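Local coordinates for protein solute carrier family 15 member 1 (Mus musculus, PDB 5A9D) that probably carries di- and tripeptides into intestinal cells together with protons, the fragment here being its extracellular domain of two immunoglobulin-like lobes, at residues Gly1-Gln6 with Phe40-Leu45; Val5-Leu10 with His69-Leu74; Lys94-Ile99 with Phe131-Glu136; Gly98-Asn103 with Ala164-Ile169. All blocks are in the same frame, centred on the assembly; numbering follows the deposited sequence.

Contact 1: Gly1-Gln6 with Phe40-Leu45; sequences GGNQVQ and FDIDKL
V5 and F40 pair through their backbones as an antiparallel hydrogen-bonded couple near the beginning of strand 4-11 and the end of strand 32-41. V5 N gives a bond to F40 O of 2.8 Å that is almost straight, at 171°, and F40 N returns one to V5 O at 2.9 Å. Past the non-hydrogen-bonded pair Q4 and D41, a third bond runs from I42 N to N3 O at 3.2 Å, so the pairing continues up to the point where 42-45 turns away.

Apolar contacts lie on the face that carries V5 and F40. The two methyls of V5 split the work: CG2 meets I42 CD1 at 3.6 Å, whereas CG1 reaches L45 CD2 at 3.9 Å. L45 also sets its CD1 above one face of the F40 ring, 3.7 Å from the plane, and F21 stacks with the same ring between the sheets of the first immunoglobulin-like lobe.

At the loop end, chi1 of N3 (169°) swings its amide toward I42, where ND2 packs 3.3 Å from the methyl CG2. N3 OD1 stands 3.6 Å from D41 OD1, amide and carboxylate planes 20° apart. Within 40-45, D41 OD2 forms a salt bridge with K44 NZ.

The chemistry is thus divided: backbone bonds fix the strand alignment, aliphatic side chains pack on the face of V5 and F40, and the charged pair stays within 40-45.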
loop_
_atom_site.group_PDB
_atom_site.type_symbol
_atom_site.label_atom_id
_atom_site.label_comp_id
_atom_site.label_asym_id
_atom_site.label_seq_id
_atom_site.Cartn_x
_atom_site.Cartn_y
_atom_site.Cartn_z
ATOM N N GLY A 1 18.986 -6.593 -1.383
ATOM C CA GLY A 1 18.123 -6.621 -0.208
ATOM C C GLY A 1 16.678 -6.237 -0.495
ATOM O O GLY A 1 16.438 -5.252 -1.199
ATOM N N GLY A 2 15.696 -7.009 0.002
ATOM C CA GLY A 2 15.858 -8.193 0.852
ATOM C C GLY A 2 15.892 -7.779 2.307
ATOM O O GLY A 2 14.877 -7.843 2.995
ATOM N N ASN A 3 17.035 -7.209 2.726
ATOM C CA ASN A 3 17.327 -6.683 4.062
ATOM C C ASN A 3 17.495 -5.126 4.001
ATOM O O ASN A 3 17.626 -4.470 5.057
ATOM C CB ASN A 3 18.617 -7.389 4.580
ATOM C CG ASN A 3 19.292 -6.863 5.835
ATOM O OD1 ASN A 3 20.463 -6.441 5.815
ATOM N ND2 ASN A 3 18.618 -6.977 6.970
ATOM N N GLN A 4 17.502 -4.541 2.772
ATOM C CA GLN A 4 17.721 -3.094 2.635
ATOM C C GLN A 4 16.410 -2.281 2.550
ATOM O O GLN A 4 15.398 -2.728 2.000
ATOM C CB GLN A 4 18.703 -2.731 1.500
ATOM C CG GLN A 4 18.145 -2.793 0.072
ATOM C CD GLN A 4 19.127 -2.379 -1.011
ATOM O OE1 GLN A 4 18.815 -1.561 -1.898
ATOM N NE2 GLN A 4 20.351 -2.905 -0.951
ATOM N N VAL A 5 16.432 -1.135 3.197
ATOM C CA VAL A 5 15.313 -0.206 3.282
ATOM C C VAL A 5 15.709 1.024 2.449
ATOM O O VAL A 5 16.824 1.530 2.595
ATOM C CB VAL A 5 15.040 0.130 4.779
ATOM C CG1 VAL A 5 14.169 1.377 4.937
ATOM C CG2 VAL A 5 14.384 -1.065 5.481
ATOM N N GLN A 6 14.846 1.434 1.506
ATOM C CA GLN A 6 15.123 2.619 0.693
ATOM C C GLN A 6 14.210 3.738 1.169
ATOM O O GLN A 6 13.007 3.528 1.368
ATOM C CB GLN A 6 14.958 2.348 -0.798
ATOM C CG GLN A 6 16.142 1.594 -1.442
ATOM C CD GLN A 6 15.922 1.290 -2.916
ATOM O OE1 GLN A 6 15.189 1.981 -3.609
ATOM N NE2 GLN A 6 16.525 0.229 -3.445
ATOM N N PHE A 40 19.640 1.661 3.374
ATOM C CA PHE A 40 20.137 1.291 4.716
ATOM C C PHE A 40 19.874 -0.152 5.014
ATOM O O PHE A 40 18.882 -0.695 4.522
ATOM C CB PHE A 40 19.393 2.115 5.794
ATOM C CG PHE A 40 19.449 3.616 5.611
ATOM C CD1 PHE A 40 20.498 4.360 6.149
ATOM C CD2 PHE A 40 18.455 4.287 4.899
ATOM C CE1 PHE A 40 20.552 5.745 5.985
ATOM C CE2 PHE A 40 18.518 5.681 4.715
ATOM C CZ PHE A 40 19.572 6.398 5.253
ATOM N N ASP A 41 20.703 -0.770 5.877
ATOM C CA ASP A 41 20.456 -2.121 6.388
ATOM C C ASP A 41 19.515 -1.874 7.560
ATOM O O ASP A 41 19.811 -0.996 8.394
ATOM C CB ASP A 41 21.750 -2.784 6.889
ATOM C CG ASP A 41 22.753 -3.100 5.799
ATOM O OD1 ASP A 41 22.334 -3.618 4.731
ATOM O OD2 ASP A 41 23.960 -2.888 6.031
ATOM N N ILE A 42 18.367 -2.594 7.592
ATOM C CA ILE A 42 17.309 -2.460 8.596
ATOM C C ILE A 42 17.861 -2.478 10.046
ATOM O O ILE A 42 17.422 -1.667 10.861
ATOM C CB ILE A 42 16.131 -3.482 8.386
ATOM C CG1 ILE A 42 14.911 -3.171 9.281
ATOM C CG2 ILE A 42 16.544 -4.961 8.553
ATOM C CD1 ILE A 42 14.065 -2.072 8.890
ATOM N N ASP A 43 18.827 -3.376 10.343
ATOM C CA ASP A 43 19.439 -3.528 11.668
ATOM C C ASP A 43 20.267 -2.305 12.066
ATOM O O ASP A 43 20.465 -2.078 13.261
ATOM C CB ASP A 43 20.317 -4.802 11.729
ATOM C CG ASP A 43 21.688 -4.660 11.078
ATOM O OD1 ASP A 43 21.748 -4.613 9.829
ATOM O OD2 ASP A 43 22.698 -4.565 11.825
ATOM N N LYS A 44 20.771 -1.548 11.065
ATOM C CA LYS A 44 21.600 -0.345 11.247
ATOM C C LYS A 44 20.758 0.919 11.296
ATOM O O LYS A 44 21.287 1.978 11.584
ATOM C CB LYS A 44 22.696 -0.251 10.167
ATOM C CG LYS A 44 23.781 -1.317 10.313
ATOM C CD LYS A 44 24.765 -1.281 9.155
ATOM C CE LYS A 44 25.831 -2.338 9.304
ATOM N NZ LYS A 44 26.761 -2.358 8.145
ATOM N N LEU A 45 19.441 0.806 11.051
ATOM C CA LEU A 45 18.492 1.923 11.084
ATOM C C LEU A 45 17.935 1.956 12.494
ATOM O O LEU A 45 16.755 1.691 12.719
ATOM C CB LEU A 45 17.393 1.691 10.012
ATOM C CG LEU A 45 16.693 2.894 9.387
ATOM C CD1 LEU A 45 17.689 3.937 8.819
ATOM C CD2 LEU A 45 15.751 2.445 8.296
#

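Contact 2: Val5-Leu10 with His69-Leu74; sequences VQIKVL and HRHTLL
Q6 and R70 run alongside each other from neighbouring parallel strands. Starting at the root, Q6 CB rests 3.7 Å from R70 CG. Further out, Q6 CD is 3.9 Å from that same R70 CG, and at the tip Q6 OE1 accepts a bond from R70 NE at 2.9 Å. The donor stands 25° out of the amide carbonyl plane, in keeping with amide and guanidinium planes turned 38° apart. The other tip atom, NE2, bonds to Q4 OE1, so both ends of the amide are held.

On the opposite face, H71 folds its ring back to its partner strand. ND1 donates to Q6 O at 3.0 Å, with that oxygen in the ring plane, while H71 N makes only a weak bond to it. NE2 is bonded to E66 N, so contacts at two ring nitrogens fix the rotation. Next along, L73 N binds K8 O at 2.7 Å. Back on the face of Q6 and R70, L10 CD2 meets L74 CD2 at 3.6 Å.

In the mixed sheet of the first immunoglobulin-like lobe, strand 4-11 runs between 32-41, antiparallel, and 69-76, parallel. I7, V9 and L73 pack on strand 17-21 of the facing sheet; the K8, T72 and L10 side meets the second subunit, where T72 OG1 bonds to R100 NH2 of that chain as well as to D86 of its own.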
loop_
_atom_site.group_PDB
_atom_site.type_symbol
_atom_site.label_atom_id
_atom_site.label_comp_id
_atom_site.label_asym_id
_atom_site.label_seq_id
_atom_site.Cartn_x
_atom_site.Cartn_y
_atom_site.Cartn_z
ATOM N N VAL A 5 16.432 -1.135 3.197
ATOM C CA VAL A 5 15.313 -0.206 3.282
ATOM C C VAL A 5 15.709 1.024 2.449
ATOM O O VAL A 5 16.824 1.530 2.595
ATOM C CB VAL A 5 15.040 0.130 4.779
ATOM C CG1 VAL A 5 14.169 1.377 4.937
ATOM C CG2 VAL A 5 14.384 -1.065 5.481
ATOM N N GLN A 6 14.846 1.434 1.506
ATOM C CA GLN A 6 15.123 2.619 0.693
ATOM C C GLN A 6 14.210 3.738 1.169
ATOM O O GLN A 6 13.007 3.528 1.368
ATOM C CB GLN A 6 14.958 2.348 -0.798
ATOM C CG GLN A 6 16.142 1.594 -1.442
ATOM C CD GLN A 6 15.922 1.290 -2.916
ATOM O OE1 GLN A 6 15.189 1.981 -3.609
ATOM N NE2 GLN A 6 16.525 0.229 -3.445
ATOM N N ILE A 7 14.801 4.912 1.440
ATOM C CA ILE A 7 14.076 6.080 1.938
ATOM C C ILE A 7 14.445 7.336 1.143
ATOM O O ILE A 7 15.610 7.694 1.034
ATOM C CB ILE A 7 14.325 6.318 3.465
ATOM C CG1 ILE A 7 14.092 5.032 4.292
ATOM C CG2 ILE A 7 13.468 7.506 3.996
ATOM C CD1 ILE A 7 14.649 5.030 5.751
ATOM N N LYS A 8 13.419 8.043 0.692
ATOM C CA LYS A 8 13.514 9.338 0.013
ATOM C C LYS A 8 12.853 10.312 0.978
ATOM O O LYS A 8 11.875 9.956 1.622
ATOM C CB LYS A 8 12.735 9.287 -1.317
ATOM C CG LYS A 8 12.549 10.603 -2.047
ATOM C CD LYS A 8 11.203 10.533 -2.711
ATOM C CE LYS A 8 11.266 10.688 -4.192
ATOM N NZ LYS A 8 10.010 10.211 -4.802
ATOM N N VAL A 9 13.390 11.511 1.117
ATOM C CA VAL A 9 12.780 12.507 2.014
ATOM C C VAL A 9 12.155 13.598 1.155
ATOM O O VAL A 9 12.788 14.058 0.219
ATOM C CB VAL A 9 13.782 13.102 3.032
ATOM C CG1 VAL A 9 13.075 14.057 4.026
ATOM C CG2 VAL A 9 14.531 11.995 3.772
ATOM N N LEU A 10 10.911 13.992 1.464
ATOM C CA LEU A 10 10.243 15.074 0.769
ATOM C C LEU A 10 9.749 16.054 1.830
ATOM O O LEU A 10 8.921 15.722 2.684
ATOM C CB LEU A 10 9.105 14.534 -0.157
ATOM C CG LEU A 10 8.058 15.524 -0.723
ATOM C CD1 LEU A 10 8.687 16.584 -1.630
ATOM C CD2 LEU A 10 6.974 14.794 -1.519
ATOM N N HIS A 69 11.686 -2.731 0.718
ATOM C CA HIS A 69 10.758 -1.711 0.254
ATOM C C HIS A 69 11.314 -0.307 0.221
ATOM O O HIS A 69 12.233 0.022 0.976
ATOM C CB HIS A 69 9.476 -1.728 1.107
ATOM C CG HIS A 69 8.690 -2.995 0.965
ATOM N ND1 HIS A 69 9.135 -4.196 1.524
ATOM C CD2 HIS A 69 7.507 -3.211 0.351
ATOM C CE1 HIS A 69 8.223 -5.098 1.201
ATOM N NE2 HIS A 69 7.225 -4.548 0.506
ATOM N N ARG A 70 10.747 0.526 -0.652
ATOM C CA ARG A 70 11.026 1.949 -0.755
ATOM C C ARG A 70 9.979 2.687 0.046
ATOM O O ARG A 70 8.862 2.207 0.214
ATOM C CB ARG A 70 10.955 2.471 -2.188
ATOM C CG ARG A 70 12.079 2.057 -3.061
ATOM C CD ARG A 70 11.757 2.512 -4.448
ATOM N NE ARG A 70 12.857 2.230 -5.354
ATOM C CZ ARG A 70 12.797 2.392 -6.668
ATOM N NH1 ARG A 70 11.694 2.879 -7.237
ATOM N NH2 ARG A 70 13.841 2.087 -7.426
ATOM N N HIS A 71 10.348 3.865 0.526
ATOM C CA HIS A 71 9.474 4.692 1.320
ATOM C C HIS A 71 9.734 6.144 1.009
ATOM O O HIS A 71 10.869 6.522 0.726
ATOM C CB HIS A 71 9.759 4.486 2.822
ATOM C CG HIS A 71 9.774 3.049 3.266
ATOM N ND1 HIS A 71 10.883 2.235 3.040
ATOM C CD2 HIS A 71 8.829 2.333 3.923
ATOM C CE1 HIS A 71 10.554 1.044 3.520
ATOM N NE2 HIS A 71 9.338 1.059 4.079
ATOM N N THR A 72 8.702 6.980 1.161
ATOM C CA THR A 72 8.872 8.424 1.094
ATOM C C THR A 72 8.607 8.916 2.502
ATOM O O THR A 72 7.509 8.724 3.014
ATOM C CB THR A 72 7.945 9.089 0.072
ATOM O OG1 THR A 72 8.432 8.742 -1.205
ATOM C CG2 THR A 72 7.937 10.647 0.178
ATOM N N LEU A 73 9.617 9.526 3.123
ATOM C CA LEU A 73 9.469 10.144 4.413
ATOM C C LEU A 73 9.016 11.592 4.162
ATOM O O LEU A 73 9.810 12.450 3.723
ATOM C CB LEU A 73 10.775 10.078 5.238
ATOM C CG LEU A 73 10.753 10.773 6.636
ATOM C CD1 LEU A 73 9.744 10.109 7.610
ATOM C CD2 LEU A 73 12.147 10.794 7.258
ATOM N N LEU A 74 7.722 11.857 4.390
ATOM C CA LEU A 74 7.194 13.209 4.233
ATOM C C LEU A 74 7.527 13.939 5.520
ATOM O O LEU A 74 7.328 13.365 6.582
ATOM C CB LEU A 74 5.664 13.220 4.037
ATOM C CG LEU A 74 5.079 12.635 2.755
ATOM C CD1 LEU A 74 3.567 12.668 2.824
ATOM C CD2 LEU A 74 5.517 13.436 1.530
#

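Contact 3: Lys94-Ile99 with Phe131-Glu136; sequences KGENGI and FFPSGE
N97 and F132 form the last hydrogen-bonded pair where strand 125-132, an outer strand of its sheet in the second immunoglobulin-like lobe, runs antiparallel to the start of strand 97-103. N97 N bonds to F132 O at 2.9 Å, and F132 N returns to N97 O at 3.0 Å with the donor tilted 26° from the carbonyl plane.

One residue on, G98 CA sits 3.8 Å from the F131 ring centroid, 25° off the normal, a CH-pi contact displaced toward the ring margin. F131 reaches this place with CG opposite its carbonyl carbon (chi1 -64°). On the other face, which N97 shares, I99 CD1 meets F132 CD1 at 3.8 Å with the side chains at about a right angle.

E96 lays CB 3.4 Å from F132 O, while its OE1 bonds to E93 N. N97 reaches past the strand end, ND2 3.5 Å from S134 CA, though its bond is to D160 O, and N97 OD1 binds S163 N. A water accepts from S134 N at 2.9 Å and donates weakly to G95 O.

Within these two segments two backbone bonds hold the pairing; having no side chain, G98 lets the F131 ring cover its backbone, and water takes over from direct bonding where the strands part.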
loop_
_atom_site.group_PDB
_atom_site.type_symbol
_atom_site.label_atom_id
_atom_site.label_comp_id
_atom_site.label_asym_id
_atom_site.label_seq_id
_atom_site.Cartn_x
_atom_site.Cartn_y
_atom_site.Cartn_z
ATOM N N LYS A 94 10.584 -11.097 -15.024
ATOM C CA LYS A 94 9.564 -11.819 -15.793
ATOM C C LYS A 94 9.623 -13.276 -15.366
ATOM O O LYS A 94 10.722 -13.851 -15.303
ATOM C CB LYS A 94 9.824 -11.691 -17.303
ATOM C CG LYS A 94 9.164 -10.475 -17.938
ATOM C CD LYS A 94 9.709 -10.241 -19.343
ATOM C CE LYS A 94 9.316 -8.897 -19.901
ATOM N NZ LYS A 94 9.884 -8.683 -21.255
ATOM N N GLY A 95 8.464 -13.804 -14.958
ATOM C CA GLY A 95 8.330 -15.180 -14.501
ATOM C C GLY A 95 8.372 -15.416 -13.011
ATOM O O GLY A 95 8.063 -16.528 -12.566
ATOM N N GLU A 96 8.761 -14.390 -12.224
ATOM C CA GLU A 96 8.779 -14.524 -10.763
ATOM C C GLU A 96 7.364 -14.598 -10.189
ATOM O O GLU A 96 6.412 -14.085 -10.790
ATOM C CB GLU A 96 9.576 -13.400 -10.096
ATOM C CG GLU A 96 11.076 -13.568 -10.273
ATOM C CD GLU A 96 11.905 -12.581 -9.481
ATOM O OE1 GLU A 96 11.611 -11.366 -9.545
ATOM O OE2 GLU A 96 12.845 -13.029 -8.784
ATOM N N ASN A 97 7.230 -15.259 -9.043
ATOM C CA ASN A 97 5.966 -15.477 -8.391
ATOM C C ASN A 97 5.854 -14.566 -7.201
ATOM O O ASN A 97 6.772 -14.503 -6.396
ATOM C CB ASN A 97 5.839 -16.962 -7.977
ATOM C CG ASN A 97 5.980 -17.892 -9.178
ATOM O OD1 ASN A 97 5.162 -17.892 -10.108
ATOM N ND2 ASN A 97 7.111 -18.569 -9.274
ATOM N N GLY A 98 4.738 -13.861 -7.113
ATOM C CA GLY A 98 4.435 -12.988 -5.988
ATOM C C GLY A 98 3.846 -13.814 -4.876
ATOM O O GLY A 98 2.917 -14.579 -5.110
ATOM N N ILE A 99 4.384 -13.691 -3.669
ATOM C CA ILE A 99 3.850 -14.414 -2.521
ATOM C C ILE A 99 3.595 -13.432 -1.382
ATOM O O ILE A 99 4.463 -12.633 -1.047
ATOM C CB ILE A 99 4.770 -15.595 -2.073
ATOM C CG1 ILE A 99 4.921 -16.663 -3.180
ATOM C CG2 ILE A 99 4.289 -16.243 -0.745
ATOM C CD1 ILE A 99 6.082 -17.688 -2.925
ATOM N N PHE A 131 8.640 -11.225 -4.467
ATOM C CA PHE A 131 8.776 -12.074 -5.641
ATOM C C PHE A 131 9.991 -12.992 -5.620
ATOM O O PHE A 131 11.061 -12.639 -5.132
ATOM C CB PHE A 131 8.736 -11.207 -6.920
ATOM C CG PHE A 131 7.383 -10.522 -7.085
ATOM C CD1 PHE A 131 7.057 -9.399 -6.342
ATOM C CD2 PHE A 131 6.459 -10.982 -8.014
ATOM C CE1 PHE A 131 5.795 -8.796 -6.463
ATOM C CE2 PHE A 131 5.216 -10.354 -8.164
ATOM C CZ PHE A 131 4.872 -9.290 -7.358
ATOM N N PHE A 132 9.778 -14.215 -6.129
ATOM C CA PHE A 132 10.743 -15.312 -6.080
ATOM C C PHE A 132 10.815 -16.038 -7.387
ATOM O O PHE A 132 9.788 -16.162 -8.066
ATOM C CB PHE A 132 10.319 -16.338 -4.983
ATOM C CG PHE A 132 10.159 -15.721 -3.607
ATOM C CD1 PHE A 132 8.951 -15.157 -3.216
ATOM C CD2 PHE A 132 11.233 -15.672 -2.722
ATOM C CE1 PHE A 132 8.838 -14.498 -1.988
ATOM C CE2 PHE A 132 11.093 -15.074 -1.469
ATOM C CZ PHE A 132 9.897 -14.504 -1.105
ATOM N N PRO A 133 12.000 -16.615 -7.741
ATOM C CA PRO A 133 12.064 -17.443 -8.959
ATOM C C PRO A 133 11.215 -18.711 -8.767
ATOM O O PRO A 133 10.936 -19.097 -7.621
ATOM C CB PRO A 133 13.555 -17.786 -9.067
ATOM C CG PRO A 133 14.263 -16.818 -8.171
ATOM C CD PRO A 133 13.307 -16.579 -7.052
ATOM N N SER A 134 10.815 -19.376 -9.871
ATOM C CA SER A 134 9.974 -20.582 -9.802
ATOM C C SER A 134 10.582 -21.748 -9.015
ATOM O O SER A 134 11.792 -21.806 -8.807
ATOM C CB SER A 134 9.586 -21.063 -11.200
ATOM O OG SER A 134 10.164 -20.309 -12.241
ATOM N N GLY A 135 9.721 -22.669 -8.605
ATOM C CA GLY A 135 10.121 -23.883 -7.914
ATOM C C GLY A 135 9.782 -23.886 -6.452
ATOM O O GLY A 135 9.446 -22.840 -5.894
ATOM N N GLU A 136 9.833 -25.079 -5.826
ATOM C CA GLU A 136 9.548 -25.251 -4.382
ATOM C C GLU A 136 10.549 -24.380 -3.568
ATOM O O GLU A 136 11.742 -24.395 -3.841
ATOM C CB GLU A 136 9.668 -26.746 -4.025
ATOM C CG GLU A 136 9.558 -27.116 -2.559
ATOM C CD GLU A 136 9.812 -28.583 -2.276
ATOM O OE1 GLU A 136 10.991 -29.003 -2.309
ATOM O OE2 GLU A 136 8.834 -29.306 -1.972
HETATM O O HOH W 1 11.161 -17.833 -12.296
#

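Contact 4: Gly98-Asn103 with Ala164-Ile169; sequences GIRFVN and AYTYVI
Strands 98-103 and 164-169 run parallel, their axes 4.6 Å apart at the closest and inclined by 24°, and backbone bonds alternate between them, as in Y165 N to G98 O at 2.8 Å and V102 N to Y167 O, also 2.8 Å. On one face, R100 carries the polar contact. Its CG stands between the backbone N and the carbonyl carbon (chi1 69°), and the extended chain brings NE to T166 OG1 at 2.8 Å with the hydroxyl oxygen close to the guanidinium plane; NH2 adds a weak bond to that oxygen. T166 OG1 also bonds to D184 OD2, while R100 NH1 forms a salt bridge to D86 of the second subunit. Beside them V102 CG2 touches T166 CG2 at 3.5 Å.

These are the two central strands of the mixed four-stranded sheet of the second immunoglobulin-like lobe, and their other face looks into the sandwich. There F101 and Y167 make an offset edge-to-face pair in which Y167 directs its rim at the F101 ring, with centroids 5.5 Å apart and planes at 75°. Y167 CB presses close to F101 CE2, at 3.4 Å. I99 CG2 lies over one face of the Y167 ring, offset from its centre, and I169 CD1 packs on F101 CD2 at 3.9 Å.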
loop_
_atom_site.group_PDB
_atom_site.type_symbol
_atom_site.label_atom_id
_atom_site.label_comp_id
_atom_site.label_asym_id
_atom_site.label_seq_id
_atom_site.Cartn_x
_atom_site.Cartn_y
_atom_site.Cartn_z
ATOM N N GLY A 98 4.738 -13.861 -7.113
ATOM C CA GLY A 98 4.435 -12.988 -5.988
ATOM C C GLY A 98 3.846 -13.814 -4.876
ATOM O O GLY A 98 2.917 -14.579 -5.110
ATOM N N ILE A 99 4.384 -13.691 -3.669
ATOM C CA ILE A 99 3.850 -14.414 -2.521
ATOM C C ILE A 99 3.595 -13.432 -1.382
ATOM O O ILE A 99 4.463 -12.633 -1.047
ATOM C CB ILE A 99 4.770 -15.595 -2.073
ATOM C CG1 ILE A 99 4.921 -16.663 -3.180
ATOM C CG2 ILE A 99 4.289 -16.243 -0.745
ATOM C CD1 ILE A 99 6.082 -17.688 -2.925
ATOM N N ARG A 100 2.410 -13.511 -0.784
ATOM C CA ARG A 100 2.102 -12.718 0.405
ATOM C C ARG A 100 1.576 -13.691 1.471
ATOM O O ARG A 100 1.145 -14.796 1.145
ATOM C CB ARG A 100 1.100 -11.581 0.114
ATOM C CG ARG A 100 -0.289 -12.092 -0.194
ATOM C CD ARG A 100 -1.280 -10.967 -0.196
ATOM N NE ARG A 100 -2.565 -11.469 -0.657
ATOM C CZ ARG A 100 -3.574 -10.702 -1.030
ATOM N NH1 ARG A 100 -3.468 -9.379 -0.969
ATOM N NH2 ARG A 100 -4.691 -11.247 -1.490
ATOM N N PHE A 101 1.695 -13.306 2.724
ATOM C CA PHE A 101 1.252 -14.143 3.826
ATOM C C PHE A 101 0.125 -13.459 4.580
ATOM O O PHE A 101 0.131 -12.247 4.739
ATOM C CB PHE A 101 2.418 -14.436 4.787
ATOM C CG PHE A 101 3.392 -15.428 4.199
ATOM C CD1 PHE A 101 4.431 -15.001 3.370
ATOM C CD2 PHE A 101 3.227 -16.800 4.411
ATOM C CE1 PHE A 101 5.296 -15.931 2.778
ATOM C CE2 PHE A 101 4.112 -17.725 3.856
ATOM C CZ PHE A 101 5.123 -17.293 3.022
ATOM N N VAL A 102 -0.846 -14.259 5.038
ATOM C CA VAL A 102 -1.958 -13.773 5.819
ATOM C C VAL A 102 -1.812 -14.454 7.173
ATOM O O VAL A 102 -1.738 -15.682 7.241
ATOM C CB VAL A 102 -3.350 -14.028 5.160
ATOM C CG1 VAL A 102 -4.502 -13.817 6.159
ATOM C CG2 VAL A 102 -3.544 -13.145 3.933
ATOM N N ASN A 103 -1.825 -13.656 8.242
ATOM C CA ASN A 103 -1.720 -14.179 9.593
ATOM C C ASN A 103 -3.099 -14.273 10.219
ATOM O O ASN A 103 -3.775 -13.259 10.315
ATOM C CB ASN A 103 -0.778 -13.290 10.425
ATOM C CG ASN A 103 -0.648 -13.715 11.861
ATOM O OD1 ASN A 103 -0.862 -14.869 12.206
ATOM N ND2 ASN A 103 -0.215 -12.814 12.710
ATOM N N ALA A 164 0.822 -15.646 -8.585
ATOM C CA ALA A 164 0.727 -14.915 -7.328
ATOM C C ALA A 164 -0.049 -15.787 -6.381
ATOM O O ALA A 164 -1.003 -16.436 -6.806
ATOM C CB ALA A 164 0.041 -13.578 -7.518
ATOM N N TYR A 165 0.415 -15.883 -5.133
ATOM C CA TYR A 165 -0.191 -16.740 -4.118
ATOM C C TYR A 165 -0.297 -16.026 -2.792
ATOM O O TYR A 165 0.521 -15.165 -2.477
ATOM C CB TYR A 165 0.620 -18.041 -3.917
ATOM C CG TYR A 165 0.870 -18.839 -5.181
ATOM C CD1 TYR A 165 -0.050 -19.782 -5.625
ATOM C CD2 TYR A 165 2.027 -18.649 -5.930
ATOM C CE1 TYR A 165 0.166 -20.503 -6.796
ATOM C CE2 TYR A 165 2.265 -19.379 -7.087
ATOM C CZ TYR A 165 1.327 -20.298 -7.520
ATOM O OH TYR A 165 1.571 -21.006 -8.668
ATOM N N THR A 166 -1.301 -16.428 -2.004
ATOM C CA THR A 166 -1.554 -15.964 -0.650
ATOM C C THR A 166 -1.437 -17.207 0.211
ATOM O O THR A 166 -2.123 -18.200 -0.016
ATOM C CB THR A 166 -2.930 -15.319 -0.529
ATOM O OG1 THR A 166 -2.952 -14.134 -1.295
ATOM C CG2 THR A 166 -3.263 -14.930 0.899
ATOM N N TYR A 167 -0.532 -17.159 1.150
ATOM C CA TYR A 167 -0.308 -18.260 2.085
ATOM C C TYR A 167 -0.954 -17.869 3.406
ATOM O O TYR A 167 -0.592 -16.843 3.985
ATOM C CB TYR A 167 1.215 -18.496 2.195
ATOM C CG TYR A 167 1.817 -19.256 1.025
ATOM C CD1 TYR A 167 1.277 -19.157 -0.256
ATOM C CD2 TYR A 167 2.881 -20.130 1.211
ATOM C CE1 TYR A 167 1.782 -19.916 -1.320
ATOM C CE2 TYR A 167 3.390 -20.896 0.154
ATOM C CZ TYR A 167 2.847 -20.773 -1.110
ATOM O OH TYR A 167 3.367 -21.512 -2.148
ATOM N N VAL A 168 -2.018 -18.585 3.799
ATOM C CA VAL A 168 -2.765 -18.270 5.031
ATOM C C VAL A 168 -2.217 -19.126 6.162
ATOM O O VAL A 168 -2.275 -20.340 6.088
ATOM C CB VAL A 168 -4.311 -18.431 4.849
ATOM C CG1 VAL A 168 -5.047 -18.261 6.175
ATOM C CG2 VAL A 168 -4.858 -17.453 3.810
ATOM N N ILE A 169 -1.710 -18.483 7.214
ATOM C CA ILE A 169 -1.134 -19.140 8.378
ATOM C C ILE A 169 -2.214 -19.306 9.420
ATOM O O ILE A 169 -2.792 -18.305 9.835
ATOM C CB ILE A 169 0.042 -18.275 8.916
ATOM C CG1 ILE A 169 1.113 -18.050 7.797
ATOM C CG2 ILE A 169 0.632 -18.900 10.231
ATOM C CD1 ILE A 169 2.161 -16.868 8.162
#

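How the contacts relate
Contacts 2 and 4 are the buried ones: each is a parallel pair in the middle of its sheet, one per lobe, with centres about 25 Å apart on opposite sides of the chain's centre. Both put a largely apolar face toward the facing sheet and a face mixing charged and aliphatic residues toward the second subunit. Contacts 1 and 3 are partly buried antiparallel pairings that join an outer strand to those central strands, sharing 5-6 with contact 2 and 98-99 with contact 4, and they involve no other chain. Their chemistry is accordingly mixed: contact 1 joins aliphatic packing to a charged turn, contact 3 combines aromatic packing with a bridging water.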